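Local coordinates for D-3-phosphoglycerate dehydrogenase-related protein (Vibrio cholerae, PDB 4S1V) that probably oxidises or reduces a D-2-hydroxyacid such as 3-phosphoglycerate, using a nicotinamide adenine dinucleotide bound by its Rossmann domain, at residues Ala194-Ala197 and Glu198-Lys202; Val220-Gln223 and Asp224-Met228. All coordinates share one frame; numbering follows the deposited sequence.

Contact 1: Ala194-Ala197 and Glu198-Lys202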
# COMPACT_ATOMS: atom_id res chain seq x y z
N ALA C 194 -21.35 13.67 -33.18
CA ALA C 194 -22.30 14.71 -33.58
C ALA C 194 -21.87 16.07 -33.03
O ALA C 194 -21.97 17.08 -33.73
CB ALA C 194 -23.70 14.37 -33.10
N ASP C 195 -21.43 16.08 -31.78
CA ASP C 195 -20.86 17.28 -31.14
C ASP C 195 -19.94 16.87 -29.99
O ASP C 195 -19.78 15.68 -29.70
CB ASP C 195 -21.96 18.24 -30.66
CG ASP C 195 -22.99 17.58 -29.75
OD1 ASP C 195 -22.62 16.74 -28.90
OD2 ASP C 195 -24.18 17.93 -29.86
N LYS C 196 -19.33 17.87 -29.35
CA LYS C 196 -18.40 17.67 -28.24
C LYS C 196 -19.10 16.97 -27.07
O LYS C 196 -18.52 16.08 -26.44
CB LYS C 196 -17.78 19.01 -27.79
CG LYS C 196 -16.77 18.89 -26.67
CD LYS C 196 -16.10 20.22 -26.31
CE LYS C 196 -17.02 21.15 -25.53
NZ LYS C 196 -16.23 22.12 -24.72
N ALA C 197 -20.34 17.37 -26.80
CA ALA C 197 -21.15 16.76 -25.73
C ALA C 197 -21.31 15.24 -25.92
O ALA C 197 -21.07 14.47 -24.99
CB ALA C 197 -22.51 17.44 -25.61
N GLU C 198 -21.67 14.81 -27.13
CA GLU C 198 -21.74 13.37 -27.43
C GLU C 198 -20.37 12.68 -27.27
O GLU C 198 -20.29 11.55 -26.78
CB GLU C 198 -22.30 13.13 -28.84
CG GLU C 198 -22.05 11.73 -29.38
CD GLU C 198 -22.75 11.46 -30.70
OE1 GLU C 198 -23.99 11.39 -30.73
OE2 GLU C 198 -22.04 11.28 -31.72
N PHE C 199 -19.31 13.36 -27.68
CA PHE C 199 -17.96 12.82 -27.64
C PHE C 199 -17.54 12.49 -26.21
O PHE C 199 -17.10 11.38 -25.93
CB PHE C 199 -16.97 13.79 -28.31
CG PHE C 199 -15.53 13.32 -28.31
CD1 PHE C 199 -15.14 12.20 -29.05
CD2 PHE C 199 -14.56 14.01 -27.59
CE1 PHE C 199 -13.81 11.79 -29.05
CE2 PHE C 199 -13.23 13.60 -27.59
CZ PHE C 199 -12.86 12.49 -28.32
N PHE C 200 -17.71 13.44 -25.28
CA PHE C 200 -17.37 13.19 -23.88
C PHE C 200 -18.29 12.19 -23.19
O PHE C 200 -17.84 11.45 -22.31
CB PHE C 200 -17.26 14.50 -23.09
CG PHE C 200 -15.94 15.19 -23.28
CD1 PHE C 200 -15.72 15.98 -24.40
CD2 PHE C 200 -14.91 15.03 -22.36
CE1 PHE C 200 -14.50 16.61 -24.60
CE2 PHE C 200 -13.69 15.66 -22.55
CZ PHE C 200 -13.48 16.45 -23.67
N ALA C 201 -19.56 12.17 -23.59
CA ALA C 201 -20.52 11.25 -23.00
C ALA C 201 -20.26 9.78 -23.37
O ALA C 201 -20.43 8.89 -22.54
CB ALA C 201 -21.95 11.64 -23.38
N LYS C 202 -19.83 9.55 -24.61
CA LYS C 202 -19.76 8.19 -25.17
C LYS C 202 -18.38 7.52 -25.14
O LYS C 202 -18.28 6.30 -25.23
CB LYS C 202 -20.32 8.17 -26.60
CG LYS C 202 -21.78 8.57 -26.69
CD LYS C 202 -22.35 8.35 -28.08
CE LYS C 202 -23.84 8.68 -28.11
NZ LYS C 202 -24.55 8.10 -29.28

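Contact 2: Val220-Gln223 and Asp224-Met228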
# COMPACT_ATOMS: atom_id res chain seq x y z
N VAL C 220 -10.84 21.87 -23.51
CA VAL C 220 -11.50 20.94 -22.61
C VAL C 220 -11.81 21.68 -21.30
O VAL C 220 -10.91 22.18 -20.63
CB VAL C 220 -10.66 19.66 -22.33
CG1 VAL C 220 -11.47 18.66 -21.54
CG2 VAL C 220 -10.16 19.04 -23.64
N THR C 221 -13.10 21.76 -20.96
CA THR C 221 -13.53 22.42 -19.73
C THR C 221 -13.74 21.39 -18.63
O THR C 221 -13.85 20.19 -18.93
CB THR C 221 -14.87 23.16 -19.92
OG1 THR C 221 -15.92 22.19 -20.12
CG2 THR C 221 -14.81 24.14 -21.10
N LYS C 222 -13.80 21.85 -17.38
CA LYS C 222 -14.13 20.99 -16.25
C LYS C 222 -15.48 20.30 -16.47
O LYS C 222 -15.64 19.12 -16.14
CB LYS C 222 -14.16 21.78 -14.93
CG LYS C 222 -14.36 20.91 -13.70
CD LYS C 222 -14.36 21.73 -12.42
CE LYS C 222 -14.09 20.85 -11.21
NZ LYS C 222 -13.86 21.67 -9.99
N GLN C 223 -16.42 21.03 -17.05
CA GLN C 223 -17.74 20.50 -17.38
C GLN C 223 -17.66 19.34 -18.39
O GLN C 223 -18.38 18.36 -18.26
CB GLN C 223 -18.68 21.62 -17.87
CG GLN C 223 -19.04 22.65 -16.79
CD GLN C 223 -18.05 23.83 -16.66
OE1 GLN C 223 -16.84 23.69 -16.86
NE2 GLN C 223 -18.59 25.00 -16.30
N ASP C 224 -16.77 19.45 -19.36
CA ASP C 224 -16.51 18.36 -20.31
C ASP C 224 -16.02 17.10 -19.59
O ASP C 224 -16.51 16.00 -19.86
CB ASP C 224 -15.48 18.78 -21.37
CG ASP C 224 -15.96 19.92 -22.26
OD1 ASP C 224 -17.19 20.06 -22.47
OD2 ASP C 224 -15.09 20.66 -22.76
N LEU C 225 -15.04 17.25 -18.69
CA LEU C 225 -14.56 16.11 -17.91
C LEU C 225 -15.67 15.48 -17.07
O LEU C 225 -15.77 14.25 -16.99
CB LEU C 225 -13.39 16.51 -17.01
CG LEU C 225 -12.13 17.08 -17.67
CD1 LEU C 225 -11.12 17.45 -16.61
CD2 LEU C 225 -11.52 16.10 -18.68
N LEU C 226 -16.52 16.32 -16.47
CA LEU C 226 -17.59 15.84 -15.58
C LEU C 226 -18.69 15.08 -16.32
O LEU C 226 -19.41 14.28 -15.71
CB LEU C 226 -18.18 17.00 -14.77
CG LEU C 226 -17.27 17.59 -13.68
CD1 LEU C 226 -17.74 18.98 -13.28
CD2 LEU C 226 -17.19 16.66 -12.48
N ALA C 227 -18.80 15.33 -17.62
CA ALA C 227 -19.77 14.65 -18.47
C ALA C 227 -19.30 13.27 -18.93
O ALA C 227 -20.00 12.59 -19.67
CB ALA C 227 -20.13 15.52 -19.67
N MET C 228 -18.11 12.86 -18.47
CA MET C 228 -17.54 11.57 -18.90
C MET C 228 -18.10 10.42 -18.07
O MET C 228 -18.62 10.63 -16.98
CB MET C 228 -16.00 11.60 -18.83
CG MET C 228 -15.35 12.41 -19.95
SD MET C 228 -13.55 12.56 -19.86
CE MET C 228 -13.06 10.90 -20.33

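Contact 1: Ala194-Ala197 and Glu198-Lys202
E198, in the first turn of helix 196-202, reaches back to A194 just ahead of that helix. Its CB lies 3.6 Å from OD1 of D195, the two side chains crossing at about a right angle. CG then leaves anti to the backbone N (chi1 164°), and the chain runs on extended, which carries the carboxylate to the residue before the cap. There OE2 accepts from A194 N at 2.9 Å, the donor standing well above the carboxylate plane, while OE1 sits 3.8 Å from A194 CB and has a long salt bridge with K202 NZ one turn on. At the N-cap itself, D195 OD1 accepts from E198 N at 2.8 Å, met nearly along its C-O axis, and D195 O receives F199 N. On another flank of the helix, CG of K196 lies 3.8 Å from CE1 of F200, and K196 O meets the same ring at its edge while accepting from F200 N. F199 and F200 turn to W153 and L206 of the central sheet. D195 is thus a classical aspartate N-cap, starting a helix that covers the sheet of the Rossmann-type domain.

Contact 2: Val220-Gln223 and Asp224-Met228
T221 and D224 exchange hydrogen bonds in both directions, each side chain serving the other's backbone N-H. OG1 of T221, set between the backbone N and the carbonyl carbon (chi1 68°), accepts from D224 N at 3.0 Å. OD2 of D224 takes T221 N at 2.9 Å along an almost straight line, the donor standing above the carboxylate plane. That oxygen also carries a salt bridge to K196 NZ, so two donors grip it, and the lysine's charge would probably stabilise the ionised carboxylate. The N-H of K222 is taken by E244 OE1. Further on, T221 O accepts from L225 N at 3.2 Å and K222 O from L226 N at 3.0 Å, whereas the bond from A227 N to Q223 O is weak. V220 CG1 meets L225 CD2 at 3.8 Å. K222 NZ hydrogen-bonds S250 OG and forms a salt bridge with D27 OD1 of the second subunit. This capping box opens the helix of the beta-alpha-beta unit made by strand 205-208, helix 222-226 and strand 233-236: L225 packs on F234 and on V251 of helix 247-254, while V220 and D224 touch F200 of helix 196-202.

In the fold
Two short helices, each opened by a side-chain cap, come in series along the chain, and the centres of contacts 1 and 2 lie about 10 Å apart. Strand 205-208 runs between them in sequence, at the middle of the seven-stranded parallel sheet. All four segments fall within the NAD-binding domain. The two contacts also touch directly: beside the salt bridge that joins the helices, 2.7 Å from K196 NZ to D224 OD2, the F200 ring lies among V220, D224 and M228. Helix 196-202 therefore meets its successor through one charged and one largely apolar patch. Contact 2 continues outward to the second subunit through K222, whereas no other chain touches contact 1, so of the two only contact 2 lies at a subunit interface, through this one lysine.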